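Local coordinates for ferrichrome ABC transporter substrate-binding protein (PDB 5FLY) that binds ferrichrome, an iron-carrying siderophore, and probably delivers it to an ABC transporter for uptake into the bacterial cell, at residues D24-V30 and A44-S50; Q140-D144 and R269-K273; I160-F164 and A227-F232. One frame throughout, in Å; residues are numbered along the deposited sequence.

Contact 1: residues D24-V30 and A44-S50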
loop_
_atom_site.group_PDB
_atom_site.type_symbol
_atom_site.label_atom_id
_atom_site.label_comp_id
_atom_site.label_asym_id
_atom_site.label_seq_id
_atom_site.Cartn_x
_atom_site.Cartn_y
_atom_site.Cartn_z
ATOM N N ASP A 24 -15.872 -17.839 11.235
ATOM C CA ASP A 24 -16.494 -16.529 11.092
ATOM C C ASP A 24 -16.018 -15.580 12.187
ATOM O O ASP A 24 -16.621 -15.510 13.260
ATOM C CB ASP A 24 -18.005 -16.676 11.137
ATOM C CG ASP A 24 -18.750 -15.348 10.948
ATOM O OD1 ASP A 24 -18.172 -14.345 10.445
ATOM O OD2 ASP A 24 -19.957 -15.342 11.275
ATOM N N PRO A 25 -14.925 -14.846 11.926
ATOM C CA PRO A 25 -14.383 -13.966 12.959
ATOM C C PRO A 25 -15.370 -12.858 13.342
ATOM O O PRO A 25 -15.892 -12.164 12.477
ATOM C CB PRO A 25 -13.116 -13.391 12.307
ATOM C CG PRO A 25 -12.763 -14.357 11.227
ATOM C CD PRO A 25 -14.073 -14.886 10.729
ATOM N N LYS A 26 -15.614 -12.730 14.640
ATOM C CA LYS A 26 -16.609 -11.813 15.183
ATOM C C LYS A 26 -15.991 -10.563 15.809
ATOM O O LYS A 26 -16.684 -9.569 15.987
ATOM C CB LYS A 26 -17.461 -12.523 16.249
ATOM C CG LYS A 26 -18.253 -13.717 15.728
ATOM C CD LYS A 26 -19.228 -13.325 14.639
ATOM C CE LYS A 26 -20.248 -14.436 14.406
ATOM N NZ LYS A 26 -21.218 -14.087 13.314
ATOM N N ARG A 27 -14.705 -10.617 16.154
ATOM C CA ARG A 27 -14.062 -9.528 16.883
ATOM C C ARG A 27 -12.599 -9.455 16.470
ATOM O O ARG A 27 -11.726 -9.951 17.161
ATOM C CB ARG A 27 -14.185 -9.718 18.401
ATOM C CG ARG A 27 -15.617 -9.718 18.917
ATOM C CD ARG A 27 -15.667 -9.721 20.441
ATOM N NE ARG A 27 -15.129 -8.489 21.003
ATOM C CZ ARG A 27 -15.781 -7.332 21.045
ATOM N NH1 ARG A 27 -17.001 -7.249 20.548
ATOM N NH2 ARG A 27 -15.201 -6.256 21.559
ATOM N N ILE A 28 -12.357 -8.809 15.336
ATOM C CA ILE A 28 -11.020 -8.691 14.767
ATOM C C ILE A 28 -10.376 -7.401 15.230
ATOM O O ILE A 28 -11.000 -6.346 15.189
ATOM C CB ILE A 28 -11.039 -8.693 13.227
ATOM C CG1 ILE A 28 -11.809 -9.895 12.697
ATOM C CG2 ILE A 28 -9.608 -8.687 12.665
ATOM C CD1 ILE A 28 -11.866 -9.962 11.173
ATOM N N VAL A 29 -9.132 -7.485 15.682
ATOM C CA VAL A 29 -8.327 -6.297 15.924
ATOM C C VAL A 29 -7.248 -6.272 14.869
ATOM O O VAL A 29 -6.478 -7.217 14.757
ATOM C CB VAL A 29 -7.724 -6.294 17.337
ATOM C CG1 VAL A 29 -6.661 -5.184 17.486
ATOM C CG2 VAL A 29 -8.847 -6.161 18.365
ATOM N N VAL A 30 -7.237 -5.215 14.062
ATOM C CA VAL A 30 -6.258 -5.091 12.988
ATOM C C VAL A 30 -5.163 -4.100 13.395
ATOM O O VAL A 30 -5.360 -2.884 13.333
ATOM C CB VAL A 30 -6.937 -4.643 11.671
ATOM C CG1 VAL A 30 -5.937 -4.619 10.526
ATOM C CG2 VAL A 30 -8.124 -5.544 11.338
ATOM N N ALA A 44 -15.836 -6.643 7.351
ATOM C CA ALA A 44 -15.382 -7.515 8.428
ATOM C C ALA A 44 -15.805 -7.004 9.804
ATOM O O ALA A 44 -16.026 -5.797 10.013
ATOM C CB ALA A 44 -13.875 -7.661 8.384
ATOM N N ASN A 45 -15.895 -7.931 10.755
ATOM C CA ASN A 45 -16.274 -7.587 12.124
ATOM C C ASN A 45 -15.085 -7.040 12.914
ATOM O O ASN A 45 -14.506 -7.723 13.770
ATOM C CB ASN A 45 -16.876 -8.811 12.818
ATOM C CG ASN A 45 -18.149 -9.305 12.126
ATOM O OD1 ASN A 45 -19.049 -8.510 11.827
ATOM N ND2 ASN A 45 -18.221 -10.606 11.850
ATOM N N ILE A 46 -14.733 -5.788 12.645
ATOM C CA ILE A 46 -13.546 -5.180 13.236
ATOM C C ILE A 46 -13.920 -4.410 14.497
ATOM O O ILE A 46 -14.827 -3.555 14.473
ATOM C CB ILE A 46 -12.851 -4.225 12.246
ATOM C CG1 ILE A 46 -12.390 -4.987 10.996
ATOM C CG2 ILE A 46 -11.682 -3.493 12.927
ATOM C CD1 ILE A 46 -11.937 -4.101 9.854
ATOM N N VAL A 47 -13.240 -4.713 15.600
ATOM C CA VAL A 47 -13.504 -4.048 16.872
ATOM C C VAL A 47 -12.341 -3.193 17.368
ATOM O O VAL A 47 -12.473 -2.483 18.352
ATOM C CB VAL A 47 -13.868 -5.065 17.984
ATOM C CG1 VAL A 47 -15.187 -5.768 17.660
ATOM C CG2 VAL A 47 -12.750 -6.083 18.203
ATOM N N GLY A 48 -11.194 -3.256 16.702
ATOM C CA GLY A 48 -10.075 -2.390 17.046
ATOM C C GLY A 48 -9.205 -2.245 15.827
ATOM O O GLY A 48 -9.094 -3.188 15.048
ATOM N N VAL A 49 -8.611 -1.072 15.647
ATOM C CA VAL A 49 -7.734 -0.845 14.501
ATOM C C VAL A 49 -6.577 0.068 14.912
ATOM O O VAL A 49 -6.740 0.972 15.738
ATOM C CB VAL A 49 -8.524 -0.250 13.294
ATOM C CG1 VAL A 49 -9.087 1.130 13.609
ATOM C CG2 VAL A 49 -7.655 -0.224 12.041
ATOM N N SER A 50 -5.407 -0.189 14.339
ATOM C CA SER A 50 -4.241 0.665 14.552
ATOM C C SER A 50 -4.592 2.139 14.426
ATOM O O SER A 50 -5.313 2.536 13.500
ATOM C CB SER A 50 -3.146 0.328 13.551
ATOM O OG SER A 50 -2.133 1.315 13.591
HETATM O O HOH W 1 -15.246 -10.613 10.078
#
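Ile28 lies beside Ile46 on parallel strands 28-30 and 46-50, joined through helix 36-41 in a beta-alpha-beta crossover of a five-stranded parallel sheet. Their pairing carries a beta bulge: Ile28 pairs with Ile46, but Val29 pairs with Gly48. The ladder starts with Ile28 N to Asn45 O at 2.9 Å. At the bulge Ile28 O accepts a bond from Val47 N at 2.8 Å and a weak one from Gly48 N. Val30 N to Gly48 O and Ser50 N to Val30 O continue it.

Packing is tight at the backbone, where Val29 CA comes within 3.3 Å of Gly48 O. Ile28, Val30 and Val49 are buried on one face, and Leu39 of helix 36-41 covers Val30 and Ile46. The looser, solvent side has exposed Lys26 and partly exposed Arg27. Chi1 of -65° turns Val47 CG1 from its own carbonyl carbon and over one guanidinium face, 3.7 Å from Arg27 NH1. Arg27 NH2 bonds to Leu80 O. Lys26 NZ forms a salt bridge with Asp24 OD2. A water bridges Pro25 O and Asn45 N. Asn45 ND2 donates to the same Pro25 O at 2.9 Å, nearly straight (171°), with the oxygen in the Asn45 amide plane.

Contact 2: residues Q140-D144 and R269-K273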
loop_
_atom_site.group_PDB
_atom_site.type_symbol
_atom_site.label_atom_id
_atom_site.label_comp_id
_atom_site.label_asym_id
_atom_site.label_seq_id
_atom_site.Cartn_x
_atom_site.Cartn_y
_atom_site.Cartn_z
ATOM N N GLN A 140 -11.358 -2.008 -15.343
ATOM C CA GLN A 140 -11.230 -0.555 -15.294
ATOM C C GLN A 140 -9.795 -0.125 -15.589
ATOM O O GLN A 140 -9.559 0.778 -16.415
ATOM C CB GLN A 140 -11.668 -0.035 -13.921
ATOM C CG GLN A 140 -11.418 1.452 -13.710
ATOM C CD GLN A 140 -12.281 2.300 -14.604
ATOM O OE1 GLN A 140 -13.507 2.191 -14.572
ATOM N NE2 GLN A 140 -11.654 3.133 -15.428
ATOM N N THR A 141 -8.830 -0.752 -14.917
ATOM C CA THR A 141 -7.444 -0.307 -15.031
ATOM C C THR A 141 -6.825 -0.708 -16.368
ATOM O O THR A 141 -5.900 -0.049 -16.855
ATOM C CB THR A 141 -6.564 -0.835 -13.860
ATOM O OG1 THR A 141 -6.644 -2.263 -13.743
ATOM C CG2 THR A 141 -6.986 -0.197 -12.539
ATOM N N ALA A 142 -7.354 -1.755 -16.986
ATOM C CA ALA A 142 -6.946 -2.110 -18.345
ATOM C C ALA A 142 -7.274 -0.968 -19.294
ATOM O O ALA A 142 -6.452 -0.594 -20.128
ATOM C CB ALA A 142 -7.620 -3.394 -18.797
ATOM N N GLN A 143 -8.465 -0.387 -19.151
ATOM C CA GLN A 143 -8.842 0.747 -19.992
ATOM C C GLN A 143 -8.008 1.973 -19.645
ATOM O O GLN A 143 -7.516 2.668 -20.535
ATOM C CB GLN A 143 -10.332 1.055 -19.868
ATOM C CG GLN A 143 -10.828 2.129 -20.824
ATOM C CD GLN A 143 -10.585 1.793 -22.290
ATOM O OE1 GLN A 143 -10.970 0.728 -22.774
ATOM N NE2 GLN A 143 -9.935 2.707 -23.000
ATOM N N ASP A 144 -7.830 2.231 -18.352
ATOM C CA ASP A 144 -6.974 3.329 -17.927
ATOM C C ASP A 144 -5.579 3.251 -18.551
ATOM O O ASP A 144 -5.030 4.269 -18.983
ATOM C CB ASP A 144 -6.822 3.347 -16.408
ATOM C CG ASP A 144 -8.136 3.533 -15.674
ATOM O OD1 ASP A 144 -9.119 4.037 -16.264
ATOM O OD2 ASP A 144 -8.176 3.173 -14.474
ATOM N N ARG A 269 -6.047 5.566 -8.067
ATOM C CA ARG A 269 -6.242 5.246 -9.474
ATOM C C ARG A 269 -6.781 6.488 -10.152
ATOM O O ARG A 269 -6.285 6.915 -11.191
ATOM C CB ARG A 269 -7.215 4.083 -9.669
ATOM C CG ARG A 269 -7.437 3.694 -11.118
ATOM C CD ARG A 269 -8.725 2.883 -11.326
ATOM N NE ARG A 269 -9.915 3.616 -10.894
ATOM C CZ ARG A 269 -10.515 4.572 -11.600
ATOM N NH1 ARG A 269 -10.062 4.915 -12.791
ATOM N NH2 ARG A 269 -11.573 5.195 -11.101
ATOM N N LYS A 270 -7.795 7.074 -9.533
ATOM C CA LYS A 270 -8.468 8.229 -10.114
ATOM C C LYS A 270 -7.532 9.419 -10.217
ATOM O O LYS A 270 -7.460 10.092 -11.262
ATOM C CB LYS A 270 -9.698 8.594 -9.278
ATOM C CG LYS A 270 -10.690 9.497 -9.970
ATOM C CD LYS A 270 -11.878 9.808 -9.069
ATOM C CE LYS A 270 -12.728 8.579 -8.769
ATOM N NZ LYS A 270 -13.892 8.924 -7.897
ATOM N N ASP A 271 -6.808 9.673 -9.133
ATOM C CA ASP A 271 -5.932 10.839 -9.058
ATOM C C ASP A 271 -4.771 10.690 -10.033
ATOM O O ASP A 271 -4.427 11.631 -10.735
ATOM C CB ASP A 271 -5.406 11.032 -7.641
ATOM C CG ASP A 271 -4.588 12.308 -7.489
ATOM O OD1 ASP A 271 -5.116 13.392 -7.826
ATOM O OD2 ASP A 271 -3.419 12.234 -7.055
ATOM N N LEU A 272 -4.166 9.507 -10.074
ATOM C CA LEU A 272 -3.021 9.281 -10.944
ATOM C C LEU A 272 -3.424 9.381 -12.399
ATOM O O LEU A 272 -2.715 9.969 -13.201
ATOM C CB LEU A 272 -2.380 7.920 -10.683
ATOM C CG LEU A 272 -1.563 7.831 -9.406
ATOM C CD1 LEU A 272 -1.169 6.384 -9.180
ATOM C CD2 LEU A 272 -0.343 8.745 -9.491
ATOM N N LYS A 273 -4.555 8.786 -12.745
ATOM C CA LYS A 273 -5.010 8.870 -14.122
ATOM C C LYS A 273 -5.209 10.324 -14.525
ATOM O O LYS A 273 -4.771 10.739 -15.602
ATOM C CB LYS A 273 -6.307 8.096 -14.339
ATOM C CG LYS A 273 -6.752 8.081 -15.801
ATOM C CD LYS A 273 -7.970 7.208 -15.987
ATOM C CE LYS A 273 -8.328 7.034 -17.454
ATOM N NZ LYS A 273 -9.543 6.196 -17.606
#
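Asp144 takes one basic side chain of segment 269-273 on each carboxylate oxygen. Lys273 NZ reaches Asp144 OD1 at 2.6 Å. Arg269 NH1 reaches Asp144 OD2 at 3.1 Å, on the syn side, and the oxygen lies at the guanidinium edge, near its plane. The carboxylate and guanidinium planes are 23° apart.

Asp144 OD1 has a second donor, Gln140 NE2, at 2.8 Å. Gln140 comes on the syn side and Lys273 on the anti side, from opposite faces of the carboxylate plane. Three bonds therefore fix the rotation of this group. The two cationic partners would probably favour its ionised form.

Chi1 of 173° brings Gln140 CG over one face of the Arg269 guanidinium. The bend at chi2 then turns the amide back, so that NE2 meets Asp144 one helical turn on. Thr141 CG2 packs on Arg269 CD at 3.7 Å. Lys273 reaches over from its own helix, fully extended.

Further out, Asp147 forms a second salt bridge with Lys273 NZ. Phe186 touches both Asp144 and Arg269, and Ala185 of helix 179-185 touches Thr141. The short helical segments run almost parallel, at 7°, with axes 11.8 Å apart. Long polar side chains span that distance. The arrangement is a salt-bridge network of Asp144, Arg269 and Lys273 that joins helices 127-152 and 262-278.

Contact 3: residues I160-F164 and A227-F232. With 7PG (2,5,8,11,14,17,20,23-octaoxapentacosan-25-ol), chain P.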
loop_
_atom_site.group_PDB
_atom_site.type_symbol
_atom_site.label_atom_id
_atom_site.label_comp_id
_atom_site.label_asym_id
_atom_site.label_seq_id
_atom_site.Cartn_x
_atom_site.Cartn_y
_atom_site.Cartn_z
ATOM N N ILE A 160 8.837 6.700 -8.526
ATOM C CA ILE A 160 8.174 7.259 -7.351
ATOM C C ILE A 160 9.212 7.561 -6.294
ATOM O O ILE A 160 9.879 6.648 -5.793
ATOM C CB ILE A 160 7.108 6.308 -6.737
ATOM C CG1 ILE A 160 6.136 5.789 -7.796
ATOM C CG2 ILE A 160 6.347 7.026 -5.633
ATOM C CD1 ILE A 160 5.395 4.556 -7.363
ATOM N N PHE A 161 9.360 8.839 -5.981
ATOM C CA PHE A 161 10.102 9.263 -4.804
ATOM C C PHE A 161 9.138 9.629 -3.672
ATOM O O PHE A 161 8.020 10.104 -3.918
ATOM C CB PHE A 161 10.994 10.453 -5.113
ATOM C CG PHE A 161 12.132 10.152 -6.072
ATOM C CD1 PHE A 161 13.086 9.171 -5.798
ATOM C CD2 PHE A 161 12.259 10.889 -7.241
ATOM C CE1 PHE A 161 14.136 8.933 -6.695
ATOM C CE2 PHE A 161 13.293 10.652 -8.134
ATOM C CZ PHE A 161 14.236 9.678 -7.861
ATOM N N GLU A 162 9.550 9.383 -2.431
ATOM C CA GLU A 162 8.838 9.962 -1.291
ATOM C C GLU A 162 9.781 10.791 -0.442
ATOM O O GLU A 162 10.871 10.342 -0.082
ATOM C CB GLU A 162 8.181 8.889 -0.416
ATOM C CG GLU A 162 7.549 9.473 0.855
ATOM C CD GLU A 162 6.699 8.490 1.629
ATOM O OE1 GLU A 162 6.712 7.275 1.305
ATOM O OE2 GLU A 162 6.011 8.941 2.569
ATOM N N ASP A 163 9.323 11.999 -0.136
ATOM C CA ASP A 163 9.970 12.935 0.781
ATOM C C ASP A 163 9.392 12.690 2.180
ATOM O O ASP A 163 8.216 12.954 2.433
ATOM C CB ASP A 163 9.733 14.374 0.270
ATOM C CG ASP A 163 10.004 15.457 1.316
ATOM O OD1 ASP A 163 11.051 15.403 1.990
ATOM O OD2 ASP A 163 9.172 16.397 1.424
ATOM N N PHE A 164 10.201 12.125 3.075
ATOM C CA PHE A 164 9.724 11.774 4.402
ATOM C C PHE A 164 10.835 11.933 5.430
ATOM O O PHE A 164 11.910 11.361 5.271
ATOM C CB PHE A 164 9.199 10.336 4.431
ATOM C CG PHE A 164 8.708 9.914 5.780
ATOM C CD1 PHE A 164 7.440 10.258 6.199
ATOM C CD2 PHE A 164 9.529 9.195 6.646
ATOM C CE1 PHE A 164 6.983 9.891 7.447
ATOM C CE2 PHE A 164 9.068 8.818 7.904
ATOM C CZ PHE A 164 7.797 9.162 8.295
ATOM N N ALA A 227 4.194 20.093 3.946
ATOM C CA ALA A 227 5.640 20.216 3.817
ATOM C C ALA A 227 6.007 21.222 2.725
ATOM O O ALA A 227 5.335 21.307 1.694
ATOM C CB ALA A 227 6.249 18.860 3.517
ATOM N N ALA A 228 7.090 21.967 2.938
ATOM C CA ALA A 228 7.632 22.840 1.900
ATOM C C ALA A 228 8.210 21.989 0.786
ATOM O O ALA A 228 8.400 20.786 0.961
ATOM C CB ALA A 228 8.702 23.761 2.461
ATOM N N GLN A 229 8.473 22.602 -0.362
ATOM C CA GLN A 229 9.091 21.871 -1.470
ATOM C C GLN A 229 10.296 21.056 -1.004
ATOM O O GLN A 229 11.141 21.581 -0.284
ATOM C CB GLN A 229 9.545 22.821 -2.570
ATOM C CG GLN A 229 10.131 22.104 -3.770
ATOM C CD GLN A 229 10.549 23.054 -4.864
ATOM O OE1 GLN A 229 10.946 24.191 -4.592
ATOM N NE2 GLN A 229 10.446 22.604 -6.112
ATOM N N PRO A 230 10.394 19.780 -1.425
ATOM C CA PRO A 230 11.558 18.978 -1.042
ATOM C C PRO A 230 12.851 19.556 -1.593
ATOM O O PRO A 230 12.893 20.104 -2.704
ATOM C CB PRO A 230 11.261 17.603 -1.660
ATOM C CG PRO A 230 9.815 17.581 -1.824
ATOM C CD PRO A 230 9.441 18.972 -2.204
ATOM N N GLU A 231 13.918 19.420 -0.814
ATOM C CA GLU A 231 15.191 19.994 -1.193
ATOM C C GLU A 231 15.685 19.423 -2.530
ATOM O O GLU A 231 16.299 20.142 -3.323
ATOM C CB GLU A 231 16.223 19.757 -0.091
ATOM C CG GLU A 231 15.802 20.277 1.282
ATOM C CD GLU A 231 15.488 21.780 1.295
ATOM O OE1 GLU A 231 16.043 22.522 0.447
ATOM O OE2 GLU A 231 14.680 22.213 2.155
ATOM N N PHE A 232 15.383 18.150 -2.803
ATOM C CA PHE A 232 15.933 17.492 -3.983
ATOM C C PHE A 232 15.282 17.978 -5.279
ATOM O O PHE A 232 15.783 17.681 -6.360
ATOM C CB PHE A 232 15.841 15.957 -3.864
ATOM C CG PHE A 232 14.452 15.376 -4.005
ATOM C CD1 PHE A 232 13.900 15.162 -5.257
ATOM C CD2 PHE A 232 13.741 14.952 -2.885
ATOM C CE1 PHE A 232 12.632 14.610 -5.399
ATOM C CE2 PHE A 232 12.477 14.377 -3.015
ATOM C CZ PHE A 232 11.924 14.208 -4.276
HETATM C C2 7PG P . 3.376 4.357 6.722
HETATM O O1 7PG P . 3.819 5.686 6.771
HETATM C C3 7PG P . 4.944 5.926 5.976
HETATM C C4 7PG P . 6.200 5.955 6.843
HETATM O O2 7PG P . 7.271 6.544 6.156
HETATM C C5 7PG P . 7.542 5.986 4.904
HETATM C C6 7PG P . 9.039 5.957 4.615
HETATM O O3 7PG P . 9.347 4.810 3.868
HETATM C C7 7PG P . 9.588 3.639 4.597
HETATM C C8 7PG P . 9.581 2.443 3.642
HETATM O O4 7PG P . 9.680 1.210 4.309
HETATM C C9 7PG P . 8.664 0.965 5.232
HETATM C C10 7PG P . 8.368 -0.523 5.437
HETATM O O5 7PG P . 6.998 -0.617 5.739
HETATM C C11 7PG P . 6.399 -1.883 5.679
HETATM C C12 7PG P . 4.889 -1.714 5.480
HETATM O O6 7PG P . 4.482 -2.301 4.270
HETATM C C13 7PG P . 4.309 -1.456 3.166
HETATM C C14 7PG P . 3.090 -0.564 3.372
HETATM O O7 7PG P . 2.371 -0.507 2.173
HETATM C C15 7PG P . 0.991 -0.300 2.315
HETATM O O HOH W 2 9.774 18.953 2.375
HETATM O O HOH W 3 12.806 17.868 2.042
#
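Chi1 of 164° swings the Asp163 carboxylate away from its own backbone N and out to Pro230. Chi1 of 72° tucks the Phe232 ring back over its own main chain, and the ring reaches Phe161. The contact sets strand 158-164, the central strand of a mixed five-stranded sheet, against the loop that follows strand 218-223.

Asp163 OD2 lies 3.5 Å from Pro230 CG. Asp163 CB meets the Phe232 ring at its edge. Phe232 CZ approaches Phe161 CB at 4.0 Å. The two phenyl rings are oblique, with planes at 66° and centroids 5.6 Å apart. Trp238 packs edge-to-face with Phe232. No direct hydrogen bond joins the segments. Two waters link the polar ends instead: one donates to Asp163 OD1 and is weakly bonded to Glu231 N, and the other lies between Asp163 OD2 and Ala228 O.

Glu162 and Phe164 belong to the pocket, which here holds a polyethylene glycol chain. Arg177 forms a salt bridge with Glu162 OE1, and Tyr171 OH a hydrogen bond. Trp258 NE1 hydrogen-bonds Glu162 OE2. Ether oxygen O2 of the glycol sits over the centre of the Phe164 ring, 3.4 Å from Phe164 CE2.

How the contacts relate
Contact 1 and contact 3 lie on opposite sides of the chain's centre, with centres about 35 Å apart. Each involves a different five-stranded sheet, as expected for the two lobes of a class III solute-binding protein. The pocket that holds the glycol chain is nearer to contact 3, which supplies two of its residues; in contact 1 the side chain of Ser50 is about 9 Å from the ligand. Contact 2 involves helix 127-152, the long helix just before strand 158-164 of contact 3. Such a helix commonly bridges the lobes in this class. Contacts 2 and 3 have nearest atoms about 7 Å apart and do not touch. Contact 2 stays about 21 Å from contact 1 at the nearest atoms.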